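Local coordinates for acyl-CoA dehydrogenase domain protein Tcur3483 (Thermomonospora curvata, PDB 6WY9) that binds the flavin cofactor FAD and probably acts as an oxidoreductase on the CH-CH group of its donors, as its acyl-CoA dehydrogenase relatives do, at residues I207-S218 with T229-V238; Y122-Y131 with P239-I247. All coordinates share one frame; numbering follows the deposited sequence.

Contact 1 of 2, residues I207-S218 with T229-V238; sequences IVPTDAEGFSWS and TATYYSGVRV
Phe-215 turns its CG anti to the backbone N (chi1 172°), while Tyr-233, paired with it across the strands, sets its own beside the N (chi1 -46°), and the two side chains run side by side, pointing the same way. Their ring planes meet at 52°, neither stacked nor edge-to-face; CE2 of Tyr-233 sits at the edge of the Phe-215 ring, 3.4 Å from CD1. Farther out, CE1 of Phe-215 meets CB of Thr-231 at 3.7 Å. The hydroxyl of Tyr-233 shares a hydrogen bond of 2.8 Å with OG1 of Thr-231, which ties the tyrosine back to its own strand.

These residues form the part of an antiparallel beta hairpin (strands 215-221 and 227-239) away from its connecting loop. Ser-216 with Tyr-232 and Ser-218 with Ala-230 are hydrogen-bonded pairs, the bond from Tyr-232 N to Ser-216 O being 2.8 Å long. On the face of the two serines, the Tyr-232 ring runs along the strand, OG of Ser-218 lying at its edge. Gly-214 adds one more rung, its O accepting from Ser-234 N, and its backbone angles call for glycine. Beyond the corner at Ser-234 and Gly-235, Val-236 packs on the turns between Pro-209 and Phe-215: CG1 reaches CB of Ala-212 at 3.7 Å and, just before them, CG1 of Val-208 at 3.8 Å. CG1 of Val-238 covers Ile-207 O, a buried carbonyl with no polar partner.

Thr-229 OG1 is bonded to Thr-178 O, and its side chain lies about 8 Å from the bound flavin. Strand 227-239 runs between 168-176 and the outer strand 215-221, while Val-208 and Tyr-233 pack against strands 168-176 and 186-192, respectively.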
loop_
_atom_site.group_PDB
_atom_site.type_symbol
_atom_site.label_atom_id
_atom_site.label_comp_id
_atom_site.label_asym_id
_atom_site.label_seq_id
_atom_site.Cartn_x
_atom_site.Cartn_y
_atom_site.Cartn_z
ATOM N N ILE A 207 9.256 3.680 42.540
ATOM C CA ILE A 207 7.816 3.812 42.765
ATOM C C ILE A 207 7.564 5.065 43.593
ATOM O O ILE A 207 8.084 5.206 44.707
ATOM C CB ILE A 207 7.216 2.566 43.440
ATOM C CG1 ILE A 207 7.509 1.307 42.611
ATOM C CG2 ILE A 207 5.673 2.736 43.666
ATOM C CD1 ILE A 207 6.973 0.019 43.257
ATOM N N VAL A 208 6.763 5.971 43.052
ATOM C CA VAL A 208 6.470 7.249 43.681
ATOM C C VAL A 208 4.987 7.286 44.025
ATOM O O VAL A 208 4.144 7.158 43.130
ATOM C CB VAL A 208 6.835 8.430 42.771
ATOM C CG1 VAL A 208 6.502 9.747 43.484
ATOM C CG2 VAL A 208 8.303 8.349 42.358
ATOM N N PRO A 209 4.613 7.487 45.289
ATOM C CA PRO A 209 3.190 7.638 45.619
ATOM C C PRO A 209 2.636 8.940 45.051
ATOM O O PRO A 209 3.311 9.975 45.046
ATOM C CB PRO A 209 3.186 7.636 47.152
ATOM C CG PRO A 209 4.514 8.206 47.505
ATOM C CD PRO A 209 5.481 7.701 46.460
ATOM N N THR A 210 1.397 8.879 44.548
ATOM C CA THR A 210 0.800 10.050 43.923
ATOM C C THR A 210 0.322 11.066 44.945
ATOM O O THR A 210 -0.078 12.165 44.552
ATOM C CB THR A 210 -0.365 9.654 42.983
ATOM O OG1 THR A 210 -1.330 8.816 43.657
ATOM C CG2 THR A 210 0.180 8.934 41.772
ATOM N N ASP A 211 0.361 10.738 46.228
ATOM C CA ASP A 211 0.119 11.728 47.271
ATOM C C ASP A 211 1.410 12.338 47.802
ATOM O O ASP A 211 1.358 13.187 48.697
ATOM C CB ASP A 211 -0.662 11.101 48.428
ATOM C CG ASP A 211 0.066 9.930 49.042
ATOM O OD1 ASP A 211 1.212 9.646 48.625
ATOM O OD2 ASP A 211 -0.505 9.285 49.937
ATOM N N ALA A 212 2.563 11.914 47.292
ATOM C CA ALA A 212 3.828 12.484 47.733
ATOM C C ALA A 212 3.802 13.995 47.589
ATOM O O ALA A 212 3.194 14.543 46.665
ATOM C CB ALA A 212 4.993 11.909 46.923
ATOM N N GLU A 213 4.438 14.664 48.538
ATOM C CA GLU A 213 4.641 16.100 48.463
ATOM C C GLU A 213 5.627 16.424 47.349
ATOM O O GLU A 213 6.681 15.794 47.232
ATOM C CB GLU A 213 5.158 16.620 49.811
ATOM C CG GLU A 213 5.540 18.089 49.811
ATOM C CD GLU A 213 5.911 18.608 51.197
ATOM O OE1 GLU A 213 5.383 19.668 51.599
ATOM O OE2 GLU A 213 6.721 17.952 51.888
ATOM N N GLY A 214 5.306 17.431 46.553
ATOM C CA GLY A 214 6.052 17.715 45.346
ATOM C C GLY A 214 5.546 17.011 44.089
ATOM O O GLY A 214 6.042 17.306 42.988
ATOM N N PHE A 215 4.589 16.091 44.199
ATOM C CA PHE A 215 4.017 15.492 42.996
ATOM C C PHE A 215 2.778 16.266 42.564
ATOM O O PHE A 215 1.966 16.664 43.394
ATOM C CB PHE A 215 3.655 14.022 43.211
ATOM C CG PHE A 215 2.881 13.419 42.059
ATOM C CD1 PHE A 215 3.539 12.964 40.913
ATOM C CD2 PHE A 215 1.498 13.322 42.107
ATOM C CE1 PHE A 215 2.826 12.413 39.844
ATOM C CE2 PHE A 215 0.788 12.777 41.028
ATOM C CZ PHE A 215 1.450 12.319 39.912
ATOM N N SER A 216 2.632 16.469 41.258
ATOM C CA SER A 216 1.470 17.161 40.717
ATOM C C SER A 216 1.271 16.703 39.278
ATOM O O SER A 216 2.182 16.144 38.661
ATOM C CB SER A 216 1.646 18.686 40.814
ATOM O OG SER A 216 2.481 19.177 39.771
ATOM N N TRP A 217 0.062 16.915 38.742
ATOM C CA TRP A 217 -0.255 16.526 37.367
ATOM C C TRP A 217 -1.203 17.550 36.759
ATOM O O TRP A 217 -1.908 18.261 37.484
ATOM C CB TRP A 217 -0.901 15.131 37.302
ATOM C CG TRP A 217 -2.235 15.093 38.028
ATOM C CD1 TRP A 217 -2.451 14.808 39.353
ATOM C CD2 TRP A 217 -3.532 15.380 37.464
ATOM N NE1 TRP A 217 -3.801 14.891 39.639
ATOM C CE2 TRP A 217 -4.480 15.235 38.496
ATOM C CE3 TRP A 217 -3.975 15.755 36.183
ATOM C CZ2 TRP A 217 -5.834 15.455 38.295
ATOM C CZ3 TRP A 217 -5.321 15.959 35.984
ATOM C CH2 TRP A 217 -6.237 15.802 37.029
ATOM N N SER A 218 -1.251 17.590 35.422
ATOM C CA SER A 218 -2.190 18.444 34.690
ATOM C C SER A 218 -2.733 17.703 33.478
ATOM O O SER A 218 -2.031 16.883 32.870
ATOM C CB SER A 218 -1.552 19.776 34.240
ATOM O OG SER A 218 -0.433 19.530 33.408
ATOM N N THR A 229 -2.052 12.889 31.068
ATOM C CA THR A 229 -1.540 13.965 31.916
ATOM C C THR A 229 -0.089 14.271 31.584
ATOM O O THR A 229 0.597 13.518 30.886
ATOM C CB THR A 229 -1.615 13.629 33.422
ATOM O OG1 THR A 229 -0.633 12.626 33.733
ATOM C CG2 THR A 229 -3.002 13.102 33.802
ATOM N N ALA A 230 0.359 15.416 32.072
ATOM C CA ALA A 230 1.764 15.635 32.366
ATOM C C ALA A 230 1.901 15.481 33.879
ATOM O O ALA A 230 0.981 15.815 34.620
ATOM C CB ALA A 230 2.233 17.025 31.910
ATOM N N THR A 231 3.016 14.928 34.337
ATOM C CA THR A 231 3.247 14.832 35.764
ATOM C C THR A 231 4.541 15.552 36.083
ATOM O O THR A 231 5.440 15.640 35.237
ATOM C CB THR A 231 3.280 13.366 36.249
ATOM O OG1 THR A 231 4.171 12.584 35.428
ATOM C CG2 THR A 231 1.844 12.754 36.206
ATOM N N TYR A 232 4.598 16.115 37.288
ATOM C CA TYR A 232 5.704 16.950 37.748
ATOM C C TYR A 232 6.202 16.447 39.093
ATOM O O TYR A 232 5.400 16.077 39.954
ATOM C CB TYR A 232 5.280 18.440 37.865
ATOM C CG TYR A 232 4.713 18.937 36.557
ATOM C CD1 TYR A 232 5.552 19.399 35.551
ATOM C CD2 TYR A 232 3.345 18.890 36.304
ATOM C CE1 TYR A 232 5.047 19.818 34.335
ATOM C CE2 TYR A 232 2.824 19.320 35.075
ATOM C CZ TYR A 232 3.683 19.780 34.102
ATOM O OH TYR A 232 3.204 20.205 32.880
ATOM N N TYR A 233 7.536 16.457 39.267
ATOM C CA TYR A 233 8.212 15.954 40.469
ATOM C C TYR A 233 9.204 17.020 40.904
ATOM O O TYR A 233 10.231 17.236 40.245
ATOM C CB TYR A 233 8.911 14.612 40.213
ATOM C CG TYR A 233 8.005 13.657 39.468
ATOM C CD1 TYR A 233 7.876 13.735 38.094
ATOM C CD2 TYR A 233 7.247 12.707 40.153
ATOM C CE1 TYR A 233 7.012 12.864 37.393
ATOM C CE2 TYR A 233 6.407 11.867 39.495
ATOM C CZ TYR A 233 6.286 11.943 38.111
ATOM O OH TYR A 233 5.430 11.118 37.455
ATOM N N SER A 234 8.884 17.691 41.999
ATOM C CA SER A 234 9.653 18.822 42.493
ATOM C C SER A 234 10.093 18.486 43.913
ATOM O O SER A 234 9.302 18.595 44.854
ATOM C CB SER A 234 8.812 20.086 42.432
ATOM O OG SER A 234 9.609 21.203 42.740
ATOM N N GLY A 235 11.337 18.029 44.057
ATOM C CA GLY A 235 11.853 17.679 45.368
ATOM C C GLY A 235 11.171 16.496 45.996
ATOM O O GLY A 235 11.264 16.317 47.212
ATOM N N VAL A 236 10.482 15.673 45.204
ATOM C CA VAL A 236 9.769 14.535 45.768
ATOM C C VAL A 236 10.752 13.588 46.438
ATOM O O VAL A 236 11.798 13.247 45.874
ATOM C CB VAL A 236 8.972 13.790 44.691
ATOM C CG1 VAL A 236 8.281 12.587 45.314
ATOM C CG2 VAL A 236 7.975 14.719 44.024
ATOM N N ARG A 237 10.394 13.115 47.626
ATOM C CA ARG A 237 11.283 12.284 48.424
ATOM C C ARG A 237 10.673 10.902 48.616
ATOM O O ARG A 237 9.520 10.780 49.045
ATOM C CB ARG A 237 11.565 12.965 49.773
ATOM C CG ARG A 237 11.908 14.447 49.608
ATOM C CD ARG A 237 12.449 15.072 50.881
ATOM N NE ARG A 237 13.666 14.411 51.341
ATOM C CZ ARG A 237 14.887 14.918 51.225
ATOM N NH1 ARG A 237 15.063 16.106 50.664
ATOM N NH2 ARG A 237 15.927 14.233 51.678
ATOM N N VAL A 238 11.458 9.867 48.331
ATOM C CA VAL A 238 10.988 8.483 48.395
ATOM C C VAL A 238 12.077 7.637 49.043
ATOM O O VAL A 238 13.260 7.811 48.715
ATOM C CB VAL A 238 10.629 7.957 46.988
ATOM C CG1 VAL A 238 10.046 6.544 47.046
ATOM C CG2 VAL A 238 9.630 8.878 46.325
#

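Contact 2 of 2, residues Y122-Y131 with P239-I247; sequences YGTEEQKKKY and PVSEVVGEI
Gln-127 reaches from the first turn of helix 125-136 to the backbone of the 239-247 segment with the end of its side chain. Its CG stands beside the backbone N (chi1 -77°) and the chain runs extended from there, carrying the amide across to two carbonyls. NE2 donates to Val-243 O at 2.6 Å and to Ser-241 O at 3.2 Å. The two bonds differ in shape: Val-243 O lies in the plane of the amide, yet the nitrogen stands well above that carbonyl's own plane, whereas Ser-241 O is tilted from the amide plane and is approached more nearly end-on, at a C=O...N angle of 150°.

The other end of the amide faces its own helix. Thr-124, the N-cap residue, gives its N to Gln-127 OE1 at 2.6 Å, and its OG1 accepts from Gln-127 N at 2.7 Å; these reciprocal bonds form a capping box. The same glutamine side chain thus completes the capping box and joins the helix to the short 3-10 segment 240-242 and the residue after it. Cutting Gln-127 back to an alanine is likely to leave the carbonyls of Ser-241 and Val-243 without this donor and the Thr-124 N-H without its acceptor.

Glu-242, bent at chi2 (-65°), brings its carboxylate to the next turn of the helix, where Lys-130 crosses it at about a right angle, CE 3.5 Å from OE1. CG of Lys-130 lies over the centre of the neighbouring Tyr-131 ring, and that ring packs edge-to-face with Tyr-186. At the end of the preceding helix, 109-122, the O of Tyr-122 lies 4.1 Å from CG1 of Val-244, while Leu-119 and Leu-253 also touch the valine side chain.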
loop_
_atom_site.group_PDB
_atom_site.type_symbol
_atom_site.label_atom_id
_atom_site.label_comp_id
_atom_site.label_asym_id
_atom_site.label_seq_id
_atom_site.Cartn_x
_atom_site.Cartn_y
_atom_site.Cartn_z
ATOM N N TYR A 122 11.383 -9.001 39.483
ATOM C CA TYR A 122 12.489 -8.176 39.951
ATOM C C TYR A 122 12.247 -7.538 41.313
ATOM O O TYR A 122 13.100 -6.785 41.787
ATOM C CB TYR A 122 12.790 -7.081 38.914
ATOM C CG TYR A 122 13.272 -7.626 37.589
ATOM C CD1 TYR A 122 14.506 -8.254 37.490
ATOM C CD2 TYR A 122 12.490 -7.527 36.439
ATOM C CE1 TYR A 122 14.959 -8.757 36.291
ATOM C CE2 TYR A 122 12.936 -8.030 35.226
ATOM C CZ TYR A 122 14.177 -8.641 35.164
ATOM O OH TYR A 122 14.648 -9.155 33.981
ATOM N N GLY A 123 11.118 -7.801 41.954
ATOM C CA GLY A 123 10.821 -7.146 43.209
ATOM C C GLY A 123 11.469 -7.847 44.386
ATOM O O GLY A 123 11.731 -9.044 44.356
ATOM N N THR A 124 11.733 -7.087 45.444
ATOM C CA THR A 124 12.103 -7.738 46.688
ATOM C C THR A 124 10.889 -8.455 47.255
ATOM O O THR A 124 9.742 -8.122 46.940
ATOM C CB THR A 124 12.623 -6.738 47.718
ATOM O OG1 THR A 124 11.584 -5.796 48.028
ATOM C CG2 THR A 124 13.824 -6.002 47.173
ATOM N N GLU A 125 11.147 -9.458 48.104
ATOM C CA GLU A 125 10.042 -10.057 48.841
ATOM C C GLU A 125 9.221 -8.970 49.526
ATOM O O GLU A 125 7.985 -9.002 49.514
ATOM C CB GLU A 125 10.571 -11.084 49.856
ATOM C CG GLU A 125 11.171 -12.349 49.219
ATOM C CD GLU A 125 10.257 -12.988 48.169
ATOM O OE1 GLU A 125 10.581 -12.933 46.959
ATOM O OE2 GLU A 125 9.207 -13.547 48.553
ATOM N N GLU A 126 9.901 -7.969 50.087
ATOM C CA GLU A 126 9.216 -6.835 50.696
ATOM C C GLU A 126 8.367 -6.075 49.675
ATOM O O GLU A 126 7.210 -5.730 49.946
ATOM C CB GLU A 126 10.247 -5.911 51.336
ATOM C CG GLU A 126 11.302 -6.640 52.179
ATOM C CD GLU A 126 12.412 -7.308 51.350
ATOM O OE1 GLU A 126 12.424 -8.554 51.253
ATOM O OE2 GLU A 126 13.286 -6.594 50.810
ATOM N N GLN A 127 8.932 -5.766 48.505
ATOM C CA GLN A 127 8.162 -4.997 47.537
ATOM C C GLN A 127 6.897 -5.744 47.139
ATOM O O GLN A 127 5.821 -5.143 47.018
ATOM C CB GLN A 127 9.010 -4.682 46.311
ATOM C CG GLN A 127 9.994 -3.561 46.525
ATOM C CD GLN A 127 11.108 -3.577 45.497
ATOM O OE1 GLN A 127 11.356 -4.600 44.858
ATOM N NE2 GLN A 127 11.794 -2.444 45.338
ATOM N N LYS A 128 7.013 -7.057 46.936
ATOM C CA LYS A 128 5.866 -7.848 46.516
ATOM C C LYS A 128 4.769 -7.788 47.562
ATOM O O LYS A 128 3.583 -7.667 47.230
ATOM C CB LYS A 128 6.294 -9.295 46.265
ATOM C CG LYS A 128 7.259 -9.465 45.100
ATOM C CD LYS A 128 7.890 -10.858 45.125
ATOM C CE LYS A 128 8.827 -11.024 43.932
ATOM N NZ LYS A 128 9.551 -12.318 43.961
ATOM N N LYS A 129 5.152 -7.830 48.836
ATOM C CA LYS A 129 4.153 -7.858 49.894
ATOM C C LYS A 129 3.401 -6.534 49.992
ATOM O O LYS A 129 2.195 -6.524 50.271
ATOM C CB LYS A 129 4.816 -8.218 51.229
ATOM C CG LYS A 129 5.596 -9.545 51.225
ATOM C CD LYS A 129 4.727 -10.778 50.941
ATOM C CE LYS A 129 4.783 -11.175 49.453
ATOM N NZ LYS A 129 3.775 -12.209 49.047
ATOM N N LYS A 130 4.080 -5.417 49.742
ATOM C CA LYS A 130 3.427 -4.117 49.849
ATOM C C LYS A 130 2.444 -3.861 48.709
ATOM O O LYS A 130 1.418 -3.205 48.924
ATOM C CB LYS A 130 4.496 -3.018 49.893
ATOM C CG LYS A 130 4.014 -1.571 49.787
ATOM C CD LYS A 130 5.114 -0.615 50.327
ATOM C CE LYS A 130 4.994 0.840 49.834
ATOM N NZ LYS A 130 3.798 1.590 50.336
ATOM N N TYR A 131 2.741 -4.347 47.498
ATOM C CA TYR A 131 2.033 -3.930 46.288
ATOM C C TYR A 131 1.134 -5.010 45.705
ATOM O O TYR A 131 -0.003 -4.717 45.333
ATOM C CB TYR A 131 3.025 -3.449 45.203
ATOM C CG TYR A 131 3.759 -2.189 45.611
ATOM C CD1 TYR A 131 3.116 -0.955 45.625
ATOM C CD2 TYR A 131 5.080 -2.244 46.043
ATOM C CE1 TYR A 131 3.775 0.188 46.043
ATOM C CE2 TYR A 131 5.752 -1.103 46.463
ATOM C CZ TYR A 131 5.096 0.105 46.459
ATOM O OH TYR A 131 5.767 1.219 46.883
ATOM N N PRO A 239 11.746 6.725 49.956
ATOM C CA PRO A 239 12.790 5.869 50.535
ATOM C C PRO A 239 13.496 5.071 49.451
ATOM O O PRO A 239 12.905 4.719 48.422
ATOM C CB PRO A 239 12.017 4.955 51.502
ATOM C CG PRO A 239 10.612 5.100 51.158
ATOM C CD PRO A 239 10.425 6.446 50.531
ATOM N N VAL A 240 14.783 4.802 49.686
ATOM C CA VAL A 240 15.599 4.052 48.732
ATOM C C VAL A 240 15.086 2.629 48.524
ATOM O O VAL A 240 15.328 2.041 47.465
ATOM C CB VAL A 240 17.088 4.053 49.171
ATOM C CG1 VAL A 240 17.845 2.862 48.589
ATOM C CG2 VAL A 240 17.765 5.343 48.729
ATOM N N SER A 241 14.352 2.064 49.489
ATOM C CA SER A 241 13.764 0.742 49.285
ATOM C C SER A 241 12.702 0.713 48.174
ATOM O O SER A 241 12.290 -0.377 47.756
ATOM C CB SER A 241 13.144 0.253 50.581
ATOM O OG SER A 241 12.264 1.241 51.066
ATOM N N GLU A 242 12.217 1.864 47.720
ATOM C CA GLU A 242 11.222 1.939 46.652
ATOM C C GLU A 242 11.835 1.872 45.240
ATOM O O GLU A 242 11.118 2.071 44.255
ATOM C CB GLU A 242 10.397 3.221 46.805
ATOM C CG GLU A 242 9.537 3.249 48.046
ATOM C CD GLU A 242 8.466 2.177 48.018
ATOM O OE1 GLU A 242 8.316 1.418 48.997
ATOM O OE2 GLU A 242 7.772 2.093 46.991
ATOM N N VAL A 243 13.128 1.592 45.120
ATOM C CA VAL A 243 13.741 1.285 43.832
ATOM C C VAL A 243 13.468 -0.174 43.497
ATOM O O VAL A 243 13.750 -1.067 44.303
ATOM C CB VAL A 243 15.257 1.551 43.877
ATOM C CG1 VAL A 243 15.930 1.027 42.591
ATOM C CG2 VAL A 243 15.535 3.032 44.096
ATOM N N VAL A 244 12.942 -0.434 42.317
ATOM C CA VAL A 244 12.685 -1.809 41.911
ATOM C C VAL A 244 13.904 -2.325 41.161
ATOM O O VAL A 244 14.379 -1.683 40.225
ATOM C CB VAL A 244 11.421 -1.907 41.041
ATOM C CG1 VAL A 244 10.999 -3.361 40.908
ATOM C CG2 VAL A 244 10.308 -1.066 41.626
ATOM N N GLY A 245 14.386 -3.507 41.528
ATOM C CA GLY A 245 15.559 -4.024 40.852
ATOM C C GLY A 245 16.804 -3.399 41.462
ATOM O O GLY A 245 16.789 -2.945 42.603
ATOM N N GLU A 246 17.878 -3.350 40.677
ATOM C CA GLU A 246 19.129 -2.745 41.106
ATOM C C GLU A 246 19.226 -1.301 40.632
ATOM O O GLU A 246 18.719 -0.940 39.565
ATOM C CB GLU A 246 20.325 -3.544 40.588
ATOM C CG GLU A 246 20.671 -4.708 41.473
ATOM C CD GLU A 246 21.209 -5.883 40.697
ATOM O OE1 GLU A 246 21.575 -5.687 39.515
ATOM O OE2 GLU A 246 21.256 -6.997 41.271
ATOM N N ILE A 247 19.887 -0.470 41.444
ATOM C CA ILE A 247 20.097 0.920 41.066
ATOM C C ILE A 247 20.957 0.956 39.812
ATOM O O ILE A 247 21.947 0.221 39.687
ATOM C CB ILE A 247 20.708 1.711 42.239
ATOM C CG1 ILE A 247 19.673 1.846 43.364
ATOM C CG2 ILE A 247 21.190 3.101 41.798
ATOM C CD1 ILE A 247 20.257 2.309 44.693
#

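The two contacts lie about 19 Å apart, centre to centre, on the same side of the chain's centre. Contact 2 spans the longer stretch of sequence, with both segments of contact 1 falling between its own; Val-238, the last residue of contact 1, runs straight into Pro-239. They meet at strand 203-209, which neighbours 243-244 in the mixed sheet: Ile-207 N probably bonds to Glu-242 O at 3.0 Å, and Ile-207 CG1 packs on Val-244 CG2 at 3.8 Å. Contact 1 holds strands of the beta-rich middle region together near the flavin, whereas contact 2 joins the chain just after strand 227-239 to helix 125-136 of the N-terminal helical part.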